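Local coordinates for sensor protein CzcS (Pseudomonas aeruginosa, PDB 5GPO) that is a zinc-responsive, membrane-bound histidine kinase, represented here by its sensor domain, that probably acts in a two-component regulatory system, at residues L51-L56 with V122-E127; I55-S60 with N116-Q121; P92-W97 with L106-S111. One frame throughout, in Å; residues are numbered along the deposited sequence.

From the N terminus, helices 7-25 and 34-47 precede the sheet, and the chain enters it through strand 51-57. That strand pairs with the last one, 119-127: contact 1 (51-56 with 122-127) closes the widest loop, and contact 2 (55-60 with 116-121), sharing Ile55 and Leu56, continues the ladder to its far end and closes a loop within that of contact 1. Strand 63-68 and helix 75-86 follow, then contact 3 (92-97 with 106-111), a local hairpin inside both loops. Strand 104-113 adjoins strand 119-127, so contact 3 meets contact 1 through Ser107 and Ser125, and contact 2 through Ser111 and Gln121. All three contacts touch the second subunit.

Contact 1: residues L51-L56 with V122-E127; sequences LHLSIL and VLLSSE
The imidazole edge of His52 reaches the backbone of Leu123 through a water that lies in the ring plane. ND1 of His52 is 2.7 Å from this water, which donates to Leu123 O at 3.0 Å. With CG anti to the backbone N (chi1 -173°), His52 swings its ring off the sheet so that ND1 meets the water. Leu123 O thus accepts twice, because Ser54 N also donates to it at 2.9 Å. The return bond, Leu123 N to Ser54 O, is shorter at 2.7 Å and almost straight (168°). A second reciprocal pair joins His52 to Ser125, giving a regular antiparallel ladder.

Most of the apolar packing is on the face of Leu51, Leu53 and Ile55. CD1 of Leu53 comes within 3.6 Å of Val122 CG1, the two side chains slanting across each other, while Leu51 CD2 rests 3.9 Å from Ser126 CB. On the His52 face, Leu56 CD1 and Leu123 CD1 meet at 4.3 Å.

This inner ladder of the antiparallel sheet is flanked by strands 63-68 and 104-113. Helix 75-86 covers the face of Ser54 and Leu123; Lys16, Ile20 and Leu41 of the second subunit pack on Leu51, Leu53 and Ile55.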
ATOM      1  N   LEU B  51      -4.791  -2.051  -3.310  1.00 20.20           N
ATOM      2  CA  LEU B  51      -5.743  -2.327  -2.256  1.00 20.60           C
ATOM      3  C   LEU B  51      -6.468  -1.031  -1.918  1.00 15.98           C
ATOM      4  O   LEU B  51      -5.905   0.063  -2.040  1.00 19.11           O
ATOM      5  CB  LEU B  51      -5.021  -2.904  -1.030  1.00 18.72           C
ATOM      6  CG  LEU B  51      -4.246  -4.214  -1.161  1.00 20.95           C
ATOM      7  CD1 LEU B  51      -3.223  -4.292  -0.051  1.00 22.06           C
ATOM      8  CD2 LEU B  51      -5.207  -5.402  -1.063  1.00 17.09           C
ATOM      9  N   HIS B  52      -7.737  -1.146  -1.537  1.00 17.88           N
ATOM     10  CA  HIS B  52      -8.478   0.025  -1.103  1.00 18.87           C
ATOM     11  C   HIS B  52      -9.288  -0.337   0.133  1.00 19.31           C
ATOM     12  O   HIS B  52      -9.803  -1.453   0.242  1.00 20.41           O
ATOM     13  CB  HIS B  52      -9.396   0.553  -2.209  1.00 18.28           C
ATOM     14  CG  HIS B  52     -10.048   1.862  -1.871  1.00 21.01           C
ATOM     15  ND1 HIS B  52     -11.241   1.939  -1.189  1.00 23.15           N
ATOM     16  CD2 HIS B  52      -9.667   3.141  -2.109  1.00 24.42           C
ATOM     17  CE1 HIS B  52     -11.578   3.209  -1.028  1.00 17.98           C
ATOM     18  NE2 HIS B  52     -10.636   3.960  -1.573  1.00 25.04           N
ATOM     19  N   LEU B  53      -9.352   0.585   1.083  1.00 16.24           N
ATOM     20  CA  LEU B  53     -10.070   0.314   2.324  1.00 22.08           C
ATOM     21  C   LEU B  53     -11.071   1.420   2.610  1.00 21.90           C
ATOM     22  O   LEU B  53     -10.710   2.604   2.622  1.00 14.09           O
ATOM     23  CB  LEU B  53      -9.094   0.154   3.491  1.00 16.72           C
ATOM     24  CG  LEU B  53      -9.708  -0.183   4.862  1.00 20.27           C
ATOM     25  CD1 LEU B  53     -10.561  -1.447   4.783  1.00 17.67           C
ATOM     26  CD2 LEU B  53      -8.612  -0.341   5.905  1.00 21.42           C
ATOM     27  N   SER B  54     -12.331   1.028   2.813  1.00 18.83           N
ATOM     28  CA  SER B  54     -13.414   1.940   3.168  0.73 18.94           C
ATOM     29  C   SER B  54     -13.984   1.530   4.506  1.00 21.21           C
ATOM     30  O   SER B  54     -14.343   0.359   4.706  1.00 23.34           O
ATOM     31  CB  SER B  54     -14.533   1.931   2.122  0.73 19.42           C
ATOM     32  OG  SER B  54     -14.145   2.558   0.925  0.73 19.11           O
ATOM     33  N   ILE B  55     -14.075   2.478   5.432  1.00 18.89           N
ATOM     34  CA  ILE B  55     -14.633   2.238   6.750  1.00 19.41           C
ATOM     35  C   ILE B  55     -15.744   3.245   6.967  1.00 18.51           C
ATOM     36  O   ILE B  55     -15.504   4.454   6.890  1.00 21.59           O
ATOM     37  CB  ILE B  55     -13.549   2.337   7.828  1.00 19.85           C
ATOM     38  CG1 ILE B  55     -12.555   1.197   7.578  1.00 20.91           C
ATOM     39  CG2 ILE B  55     -14.164   2.277   9.229  1.00 22.60           C
ATOM     40  CD1 ILE B  55     -11.657   0.932   8.696  1.00 31.06           C
ATOM     41  N   LEU B  56     -16.966   2.747   7.187  1.00 15.26           N
ATOM     42  CA  LEU B  56     -18.168   3.562   7.332  1.00 21.90           C
ATOM     43  C   LEU B  56     -18.720   3.404   8.738  1.00 18.79           C
ATOM     44  O   LEU B  56     -18.725   2.296   9.281  1.00 19.99           O
ATOM     45  CB  LEU B  56     -19.265   3.137   6.347  1.00 20.59           C
ATOM     46  CG  LEU B  56     -18.840   2.786   4.924  1.00 25.34           C
ATOM     47  CD1 LEU B  56     -20.043   2.363   4.106  1.00 36.33           C
ATOM     48  CD2 LEU B  56     -18.160   3.972   4.312  1.00 20.37           C
ATOM     49  N   VAL B 122     -16.712  -2.389   7.247  1.00 18.11           N
ATOM     50  CA  VAL B 122     -15.366  -2.367   6.681  1.00 18.67           C
ATOM     51  C   VAL B 122     -15.438  -3.011   5.310  1.00 19.17           C
ATOM     52  O   VAL B 122     -15.854  -4.169   5.186  1.00 21.30           O
ATOM     53  CB  VAL B 122     -14.356  -3.107   7.572  1.00 17.20           C
ATOM     54  CG1 VAL B 122     -12.962  -3.153   6.880  1.00 19.03           C
ATOM     55  CG2 VAL B 122     -14.265  -2.439   8.952  1.00 19.70           C
ATOM     56  N   LEU B 123     -15.026  -2.272   4.290  1.00 17.98           N
ATOM     57  CA  LEU B 123     -15.080  -2.725   2.905  1.00 17.15           C
ATOM     58  C   LEU B 123     -13.654  -2.758   2.366  1.00 19.81           C
ATOM     59  O   LEU B 123     -13.059  -1.704   2.110  1.00 18.88           O
ATOM     60  CB  LEU B 123     -15.967  -1.803   2.067  1.00 19.01           C
ATOM     61  CG  LEU B 123     -17.394  -1.591   2.569  1.00 18.03           C
ATOM     62  CD1 LEU B 123     -18.174  -0.600   1.685  1.00 17.82           C
ATOM     63  CD2 LEU B 123     -18.152  -2.896   2.632  1.00 23.19           C
ATOM     64  N   LEU B 124     -13.106  -3.957   2.188  1.00 18.22           N
ATOM     65  CA  LEU B 124     -11.742  -4.131   1.708  1.00 18.88           C
ATOM     66  C   LEU B 124     -11.761  -4.704   0.296  1.00 17.85           C
ATOM     67  O   LEU B 124     -12.344  -5.771   0.050  1.00 18.37           O
ATOM     68  CB  LEU B 124     -10.950  -5.036   2.657  1.00 14.15           C
ATOM     69  CG  LEU B 124      -9.510  -5.408   2.301  1.00 15.51           C
ATOM     70  CD1 LEU B 124      -8.589  -4.190   2.257  1.00 17.04           C
ATOM     71  CD2 LEU B 124      -9.010  -6.420   3.348  1.00 18.59           C
ATOM     72  N   SER B 125     -11.105  -4.010  -0.625  1.00 21.15           N
ATOM     73  CA  SER B 125     -11.159  -4.365  -2.035  1.00 19.73           C
ATOM     74  C   SER B 125      -9.752  -4.582  -2.563  1.00 23.72           C
ATOM     75  O   SER B 125      -8.792  -3.950  -2.111  1.00 21.56           O
ATOM     76  CB  SER B 125     -11.869  -3.289  -2.854  1.00 21.30           C
ATOM     77  OG  SER B 125     -13.246  -3.225  -2.535  1.00 33.92           O
ATOM     78  N   SER B 126      -9.635  -5.490  -3.524  1.00 24.62           N
ATOM     79  CA  SER B 126      -8.347  -5.870  -4.077  0.54 21.71           C
ATOM     80  C   SER B 126      -8.468  -6.084  -5.576  1.00 24.93           C
ATOM     81  O   SER B 126      -9.456  -6.652  -6.049  1.00 27.51           O
ATOM     82  CB  SER B 126      -7.821  -7.153  -3.428  0.54 26.03           C
ATOM     83  OG  SER B 126      -8.683  -8.241  -3.719  0.54 24.05           O
ATOM     84  N   GLU B 127      -7.455  -5.634  -6.316  1.00 25.92           N
ATOM     85  CA  GLU B 127      -7.351  -5.964  -7.730  1.00 31.32           C
ATOM     86  C   GLU B 127      -6.979  -7.433  -7.872  1.00 34.83           C
ATOM     87  O   GLU B 127      -5.967  -7.877  -7.320  1.00 44.07           O
ATOM     88  CB  GLU B 127      -6.276  -5.119  -8.411  1.00 38.18           C
ATOM     89  CG  GLU B 127      -6.601  -3.676  -8.692  1.00 44.33           C
ATOM     90  CD  GLU B 127      -5.596  -3.062  -9.666  1.00 48.49           C
ATOM     91  OE1 GLU B 127      -5.961  -2.829 -10.840  1.00 48.15           O
ATOM     92  OE2 GLU B 127      -4.428  -2.853  -9.270  1.00 39.08           O
TER
HETATM   93  O   HOH W   1     -12.805  -0.229  -0.546  1.00 23.29           O

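Contact 2: residues I55-S60 with N116-Q121; sequences ILDSRS and NGTPVQ
Pro119 is covered by the side chain of Arg59 and by the backbone and CB of Ser58. The Arg59 chain crosses the pyrrolidine ring at about a right angle, with Arg59 CD 3.7 Å from Pro119 CG. Further along, Pro119 CD lies over one face of the guanidinium, displaced toward its rim. Thr118 CG2 approaches the same group obliquely, 3.7 Å from Arg59 NH2. Next to it, Ser58 N donates to Pro119 O at 2.8 Å, from a position tilted 33° out of the carbonyl plane.

Ser58 follows the end of a strand ladder: Leu56 and Gln121 form a hydrogen-bonded antiparallel pair, in which Gln121 N reaches Leu56 O at 2.8 Å and Leu56 N donates back to Gln121 O. Beyond it Asp57 and Val120 face each other as a non-hydrogen-bonded pair whose side chains diverge. Here, between two neighbouring inner strands of a sheet ordered 2-1-5-4-3, consistent with a PAS-like sensor domain, strand 51-57 ends and strand 119-127 begins; the N-to-C directions of segments 55-57 and 119-121 differ by 136°, well short of strict antiparallel.

Asp57 fixes the guanidinium from the next shell. Both its oxygens use syn lone pairs, OD1 taking Arg59 NE and OD2 taking Arg59 NH2 at 2.9 Å, in a side-on, nearly coplanar salt bridge. OD1 also accepts from Arg59 N through its anti lone pair, an Asx turn. A second Asx turn, in which Thr118 N donates to Asn116 OD1 at 3.2 Å, shapes the approach to Pro119. Gln121 CG lies 3.5 Å from Ser58 OG, and the bend at chi2 (-81°) then turns the amide, whose OE1 bonds Ser111 OG.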
ATOM      1  N   ILE B  55     -14.075   2.478   5.432  1.00 18.89           N
ATOM      2  CA  ILE B  55     -14.633   2.238   6.750  1.00 19.41           C
ATOM      3  C   ILE B  55     -15.744   3.245   6.967  1.00 18.51           C
ATOM      4  O   ILE B  55     -15.504   4.454   6.890  1.00 21.59           O
ATOM      5  CB  ILE B  55     -13.549   2.337   7.828  1.00 19.85           C
ATOM      6  CG1 ILE B  55     -12.555   1.197   7.578  1.00 20.91           C
ATOM      7  CG2 ILE B  55     -14.164   2.277   9.229  1.00 22.60           C
ATOM      8  CD1 ILE B  55     -11.657   0.932   8.696  1.00 31.06           C
ATOM      9  N   LEU B  56     -16.966   2.747   7.187  1.00 15.26           N
ATOM     10  CA  LEU B  56     -18.168   3.562   7.332  1.00 21.90           C
ATOM     11  C   LEU B  56     -18.720   3.404   8.738  1.00 18.79           C
ATOM     12  O   LEU B  56     -18.725   2.296   9.281  1.00 19.99           O
ATOM     13  CB  LEU B  56     -19.265   3.137   6.347  1.00 20.59           C
ATOM     14  CG  LEU B  56     -18.840   2.786   4.924  1.00 25.34           C
ATOM     15  CD1 LEU B  56     -20.043   2.363   4.106  1.00 36.33           C
ATOM     16  CD2 LEU B  56     -18.160   3.972   4.312  1.00 20.37           C
ATOM     17  N   ASP B  57     -19.185   4.514   9.316  1.00 19.03           N
ATOM     18  CA  ASP B  57     -20.019   4.459  10.516  1.00 17.48           C
ATOM     19  C   ASP B  57     -21.303   3.677  10.231  1.00 19.46           C
ATOM     20  O   ASP B  57     -22.101   4.061   9.365  1.00 22.41           O
ATOM     21  CB  ASP B  57     -20.332   5.892  10.971  1.00 26.96           C
ATOM     22  CG  ASP B  57     -20.799   5.979  12.429  1.00 25.78           C
ATOM     23  OD1 ASP B  57     -21.753   5.284  12.807  1.00 28.31           O
ATOM     24  OD2 ASP B  57     -20.212   6.764  13.198  1.00 27.79           O
ATOM     25  N   SER B  58     -21.494   2.563  10.954  1.00 16.42           N
ATOM     26  CA  SER B  58     -22.673   1.724  10.771  1.00 21.17           C
ATOM     27  C   SER B  58     -23.967   2.479  11.049  1.00 20.46           C
ATOM     28  O   SER B  58     -25.011   2.131  10.501  1.00 17.60           O
ATOM     29  CB  SER B  58     -22.621   0.508  11.699  1.00 17.08           C
ATOM     30  OG  SER B  58     -21.533  -0.357  11.393  1.00 25.44           O
ATOM     31  N   ARG B  59     -23.929   3.468  11.932  1.00 18.31           N
ATOM     32  CA  ARG B  59     -25.181   4.099  12.349  1.00 20.32           C
ATOM     33  C   ARG B  59     -25.692   5.081  11.309  1.00 18.66           C
ATOM     34  O   ARG B  59     -26.907   5.180  11.092  1.00 23.91           O
ATOM     35  CB  ARG B  59     -24.979   4.771  13.701  1.00 16.54           C
ATOM     36  CG  ARG B  59     -24.511   3.786  14.754  1.00 25.16           C
ATOM     37  CD  ARG B  59     -23.877   4.498  15.922  1.00 24.10           C
ATOM     38  NE  ARG B  59     -22.682   5.241  15.542  1.00 21.08           N
ATOM     39  CZ  ARG B  59     -21.942   5.936  16.399  1.00 25.36           C
ATOM     40  NH1 ARG B  59     -22.285   5.972  17.680  1.00 26.31           N
ATOM     41  NH2 ARG B  59     -20.867   6.590  15.987  1.00 22.41           N
ATOM     42  N   SER B  60     -24.784   5.786  10.628  1.00 22.27           N
ATOM     43  CA  SER B  60     -25.153   6.822   9.670  1.00 20.25           C
ATOM     44  C   SER B  60     -24.896   6.454   8.215  1.00 23.44           C
ATOM     45  O   SER B  60     -25.453   7.097   7.327  1.00 22.91           O
ATOM     46  CB  SER B  60     -24.392   8.118   9.975  1.00 24.15           C
ATOM     47  OG  SER B  60     -22.987   7.953   9.810  1.00 23.75           O
ATOM     48  N   ASN B 116     -12.963   2.500  20.432  1.00 42.46           N
ATOM     49  CA  ASN B 116     -13.640   3.623  21.058  1.00 35.29           C
ATOM     50  C   ASN B 116     -15.161   3.483  21.056  1.00 39.79           C
ATOM     51  O   ASN B 116     -15.849   4.418  21.471  1.00 38.50           O
ATOM     52  CB  ASN B 116     -13.230   4.936  20.377  1.00 37.51           C
ATOM     53  CG  ASN B 116     -13.465   4.925  18.871  1.00 38.84           C
ATOM     54  OD1 ASN B 116     -14.334   4.209  18.362  1.00 42.31           O
ATOM     55  ND2 ASN B 116     -12.693   5.733  18.152  1.00 34.71           N
ATOM     56  N   GLY B 117     -15.699   2.349  20.605  1.00 36.23           N
ATOM     57  CA  GLY B 117     -17.117   2.080  20.641  1.00 28.67           C
ATOM     58  C   GLY B 117     -17.837   2.238  19.310  1.00 33.75           C
ATOM     59  O   GLY B 117     -18.981   1.785  19.191  1.00 33.22           O
ATOM     60  N   THR B 118     -17.215   2.861  18.316  1.00 28.77           N
ATOM     61  CA  THR B 118     -17.945   3.152  17.068  1.00 26.89           C
ATOM     62  C   THR B 118     -18.237   1.869  16.307  1.00 28.48           C
ATOM     63  O   THR B 118     -17.296   1.133  15.977  1.00 27.51           O
ATOM     64  CB  THR B 118     -17.160   4.100  16.161  1.00 29.14           C
ATOM     65  OG1 THR B 118     -16.794   5.286  16.874  1.00 33.88           O
ATOM     66  CG2 THR B 118     -18.016   4.488  14.937  1.00 27.96           C
ATOM     67  N   PRO B 119     -19.497   1.569  15.975  1.00 29.10           N
ATOM     68  CA  PRO B 119     -19.770   0.423  15.102  1.00 22.49           C
ATOM     69  C   PRO B 119     -19.515   0.821  13.654  1.00 25.42           C
ATOM     70  O   PRO B 119     -19.992   1.864  13.191  1.00 23.46           O
ATOM     71  CB  PRO B 119     -21.252   0.118  15.360  1.00 25.67           C
ATOM     72  CG  PRO B 119     -21.824   1.431  15.742  1.00 31.22           C
ATOM     73  CD  PRO B 119     -20.740   2.201  16.454  1.00 27.57           C
ATOM     74  N   VAL B 120     -18.729   0.005  12.950  1.00 20.55           N
ATOM     75  CA  VAL B 120     -18.293   0.342  11.602  1.00 19.09           C
ATOM     76  C   VAL B 120     -18.528  -0.831  10.663  1.00 20.96           C
ATOM     77  O   VAL B 120     -18.568  -2.000  11.074  1.00 19.93           O
ATOM     78  CB  VAL B 120     -16.806   0.789  11.539  1.00 16.72           C
ATOM     79  CG1 VAL B 120     -16.589   2.103  12.312  1.00 20.31           C
ATOM     80  CG2 VAL B 120     -15.832  -0.337  11.999  1.00 15.77           C
ATOM     81  N   GLN B 121     -18.700  -0.506   9.387  1.00 15.93           N
ATOM     82  CA  GLN B 121     -18.698  -1.479   8.305  1.00 17.13           C
ATOM     83  C   GLN B 121     -17.409  -1.288   7.520  1.00 18.59           C
ATOM     84  O   GLN B 121     -17.060  -0.155   7.170  1.00 16.13           O
ATOM     85  CB  GLN B 121     -19.901  -1.312   7.374  1.00 18.39           C
ATOM     86  CG  GLN B 121     -21.272  -1.285   8.055  1.00 21.21           C
ATOM     87  CD  GLN B 121     -21.802  -2.669   8.389  1.00 22.66           C
ATOM     88  OE1 GLN B 121     -21.048  -3.632   8.481  1.00 28.58           O
ATOM     89  NE2 GLN B 121     -23.117  -2.771   8.564  1.00 25.52           N
TER
HETATM   90  O   HOH W   2     -17.924   8.124  16.593  1.00 40.90           O

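Contact 3: residues P92-W97 with L106-S111; sequences PVFQSW and LSIGAS
Backbone bonds register Val93 against Gly109 and Gln95 against Ser107, both as hydrogen-bonded antiparallel pairs. The most direct of the four is Ser107 N to Gln95 O, 2.8 Å long with 175° at the hydrogen. Between these rungs Phe94 and Ile108 form a non-hydrogen-bonded pair, and Ile108 CA comes to 3.2 Å from Val93 O in a CA-H...O contact. The ladder belongs to the hairpin of strands 93-98 and 104-113, whose first strand is outermost in this chain's sheet.

The aromatic contact is a CH-pi interaction. Ile108 CG1 stands 4.1 Å from the centroid of the Phe94 ring and only 13° off its normal, and Ile108 CD1 reaches Phe94 CZ at 3.5 Å. Because CG1 of Ile108 is anti to the backbone N (chi1 -168°), its branch runs alongside the ring, pointing the same way. Leu106 CD1 sits at the ring edge instead. Pro92, which follows a cis peptide bond, also packs on Ile108, with Pro92 CB 3.7 Å from Ile108 CD1.

Gln95 and Ser107 lie on the opposite face, along with Val93. A water donates to both Gln95 OE1 (3.0 Å) and Ser107 OG (2.8 Å), bridging a pair that does not bond directly. Gln95 extends far enough for NE2 to bond Ala77 O of helix 75-86, while Ser107 OG also bonds Ser125 OG on strand 119-127.

The chemistry therefore differs between the faces. Phe94, Leu106 and Ile108 present a mainly apolar surface to Arg10, Ala5 and Leu17 of the second subunit, whereas the polar groups of Gln95 and Ser107 are satisfied by a local water bridge and by Ala77 O and Ser125 OG, beside direct packing of Val93 on the helix.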
ATOM      1  N   PRO B  92     -17.763 -13.069   7.135  1.00 25.26           N
ATOM      2  CA  PRO B  92     -17.580 -11.963   6.190  1.00 22.87           C
ATOM      3  C   PRO B  92     -18.264 -12.225   4.841  1.00 26.31           C
ATOM      4  O   PRO B  92     -18.445 -13.378   4.451  1.00 22.96           O
ATOM      5  CB  PRO B  92     -16.054 -11.875   6.052  1.00 22.43           C
ATOM      6  CG  PRO B  92     -15.569 -13.251   6.355  1.00 25.31           C
ATOM      7  CD  PRO B  92     -16.499 -13.775   7.415  1.00 28.19           C
ATOM      8  N   VAL B  93     -18.679 -11.157   4.172  1.00 20.84           N
ATOM      9  CA  VAL B  93     -19.323 -11.238   2.865  1.00 17.05           C
ATOM     10  C   VAL B  93     -18.268 -11.030   1.785  1.00 22.21           C
ATOM     11  O   VAL B  93     -17.513 -10.054   1.823  1.00 18.65           O
ATOM     12  CB  VAL B  93     -20.446 -10.190   2.736  1.00 27.29           C
ATOM     13  CG1 VAL B  93     -21.076 -10.264   1.361  1.00 24.82           C
ATOM     14  CG2 VAL B  93     -21.510 -10.389   3.819  1.00 26.72           C
ATOM     15  N   PHE B  94     -18.229 -11.936   0.811  1.00 20.02           N
ATOM     16  CA  PHE B  94     -17.315 -11.856  -0.314  1.00 22.33           C
ATOM     17  C   PHE B  94     -18.052 -11.356  -1.541  1.00 24.84           C
ATOM     18  O   PHE B  94     -19.234 -11.648  -1.751  1.00 26.38           O
ATOM     19  CB  PHE B  94     -16.687 -13.214  -0.635  1.00 30.08           C
ATOM     20  CG  PHE B  94     -15.563 -13.585   0.273  1.00 25.34           C
ATOM     21  CD1 PHE B  94     -14.268 -13.174  -0.013  1.00 29.36           C
ATOM     22  CD2 PHE B  94     -15.792 -14.346   1.408  1.00 22.37           C
ATOM     23  CE1 PHE B  94     -13.211 -13.518   0.827  1.00 28.02           C
ATOM     24  CE2 PHE B  94     -14.744 -14.700   2.246  1.00 30.46           C
ATOM     25  CZ  PHE B  94     -13.451 -14.279   1.955  1.00 24.20           C
ATOM     26  N   GLN B  95     -17.335 -10.611  -2.369  1.00 24.06           N
ATOM     27  CA  GLN B  95     -17.928 -10.084  -3.584  1.00 26.37           C
ATOM     28  C   GLN B  95     -16.886 -10.095  -4.681  1.00 32.31           C
ATOM     29  O   GLN B  95     -15.815  -9.505  -4.519  1.00 27.93           O
ATOM     30  CB  GLN B  95     -18.446  -8.672  -3.365  1.00 23.25           C
ATOM     31  CG  GLN B  95     -19.050  -8.070  -4.603  1.00 22.63           C
ATOM     32  CD  GLN B  95     -19.162  -6.582  -4.474  1.00 24.38           C
ATOM     33  OE1 GLN B  95     -18.144  -5.877  -4.391  1.00 26.14           O
ATOM     34  NE2 GLN B  95     -20.388  -6.085  -4.424  1.00 28.25           N
ATOM     35  N   SER B  96     -17.187 -10.779  -5.776  1.00 23.77           N
ATOM     36  CA  SER B  96     -16.445 -10.583  -7.005  1.00 24.95           C
ATOM     37  C   SER B  96     -17.227  -9.610  -7.872  1.00 28.31           C
ATOM     38  O   SER B  96     -18.453  -9.513  -7.773  1.00 30.08           O
ATOM     39  CB  SER B  96     -16.202 -11.904  -7.733  1.00 31.88           C
ATOM     40  OG  SER B  96     -15.550 -12.828  -6.876  1.00 39.02           O
ATOM     41  N   TRP B  97     -16.502  -8.846  -8.684  1.00 23.82           N
ATOM     42  CA  TRP B  97     -17.115  -7.779  -9.460  1.00 29.75           C
ATOM     43  C   TRP B  97     -16.277  -7.552 -10.704  1.00 34.59           C
ATOM     44  O   TRP B  97     -15.046  -7.599 -10.640  1.00 35.51           O
ATOM     45  CB  TRP B  97     -17.218  -6.492  -8.634  1.00 29.43           C
ATOM     46  CG  TRP B  97     -18.207  -5.486  -9.149  1.00 23.63           C
ATOM     47  CD1 TRP B  97     -17.977  -4.509 -10.083  1.00 23.67           C
ATOM     48  CD2 TRP B  97     -19.572  -5.350  -8.753  1.00 21.58           C
ATOM     49  NE1 TRP B  97     -19.121  -3.775 -10.285  1.00 25.89           N
ATOM     50  CE2 TRP B  97     -20.115  -4.269  -9.485  1.00 26.82           C
ATOM     51  CE3 TRP B  97     -20.391  -6.034  -7.847  1.00 24.28           C
ATOM     52  CZ2 TRP B  97     -21.444  -3.859  -9.342  1.00 21.07           C
ATOM     53  CZ3 TRP B  97     -21.712  -5.622  -7.697  1.00 22.38           C
ATOM     54  CH2 TRP B  97     -22.227  -4.545  -8.447  1.00 24.26           C
ATOM     55  N   LEU B 106     -12.000  -8.237  -6.244  1.00 22.17           N
ATOM     56  CA  LEU B 106     -12.440  -9.086  -5.145  1.00 24.06           C
ATOM     57  C   LEU B 106     -12.482  -8.235  -3.885  1.00 20.27           C
ATOM     58  O   LEU B 106     -11.490  -7.590  -3.532  1.00 22.47           O
ATOM     59  CB  LEU B 106     -11.529 -10.301  -4.951  1.00 27.48           C
ATOM     60  CG  LEU B 106     -11.972 -11.183  -3.771  1.00 29.00           C
ATOM     61  CD1 LEU B 106     -13.416 -11.663  -3.928  1.00 36.70           C
ATOM     62  CD2 LEU B 106     -11.020 -12.377  -3.553  1.00 25.62           C
ATOM     63  N   SER B 107     -13.650  -8.177  -3.261  1.00 20.72           N
ATOM     64  CA  SER B 107     -13.836  -7.428  -2.036  1.00 22.66           C
ATOM     65  C   SER B 107     -14.359  -8.350  -0.940  1.00 20.75           C
ATOM     66  O   SER B 107     -14.919  -9.423  -1.200  1.00 20.97           O
ATOM     67  CB  SER B 107     -14.807  -6.259  -2.221  1.00 17.89           C
ATOM     68  OG  SER B 107     -14.525  -5.525  -3.390  1.00 23.39           O
ATOM     69  N   ILE B 108     -14.140  -7.918   0.296  1.00 21.51           N
ATOM     70  CA  ILE B 108     -14.643  -8.590   1.486  1.00 19.50           C
ATOM     71  C   ILE B 108     -15.171  -7.508   2.409  1.00 20.60           C
ATOM     72  O   ILE B 108     -14.601  -6.407   2.479  1.00 18.11           O
ATOM     73  CB  ILE B 108     -13.550  -9.467   2.163  1.00 21.19           C
ATOM     74  CG1 ILE B 108     -14.160 -10.389   3.228  1.00 21.59           C
ATOM     75  CG2 ILE B 108     -12.418  -8.625   2.740  1.00 16.42           C
ATOM     76  CD1 ILE B 108     -13.155 -11.376   3.821  1.00 19.39           C
ATOM     77  N   GLY B 109     -16.282  -7.783   3.075  1.00 19.14           N
ATOM     78  CA  GLY B 109     -16.872  -6.838   3.999  1.00 19.29           C
ATOM     79  C   GLY B 109     -17.249  -7.488   5.316  1.00 21.55           C
ATOM     80  O   GLY B 109     -17.625  -8.657   5.367  1.00 21.67           O
ATOM     81  N   ALA B 110     -17.136  -6.710   6.390  1.00 18.21           N
ATOM     82  CA  ALA B 110     -17.597  -7.193   7.683  1.00 18.02           C
ATOM     83  C   ALA B 110     -17.931  -6.020   8.592  1.00 20.42           C
ATOM     84  O   ALA B 110     -17.410  -4.910   8.445  1.00 19.48           O
ATOM     85  CB  ALA B 110     -16.559  -8.111   8.349  1.00 17.62           C
ATOM     86  N   SER B 111     -18.815  -6.287   9.547  1.00 18.31           N
ATOM     87  CA  SER B 111     -19.101  -5.329  10.599  1.00 23.91           C
ATOM     88  C   SER B 111     -18.084  -5.506  11.716  1.00 29.26           C
ATOM     89  O   SER B 111     -17.670  -6.632  12.022  1.00 24.48           O
ATOM     90  CB  SER B 111     -20.522  -5.502  11.142  1.00 23.34           C
ATOM     91  OG  SER B 111     -21.494  -5.441  10.112  1.00 27.99           O
TER
HETATM   92  O   HOH W   3     -16.606  -3.655  -3.048  1.00 21.69           O
HETATM   93  O   HOH W   4     -15.635  -6.487  -5.325  1.00 28.56           O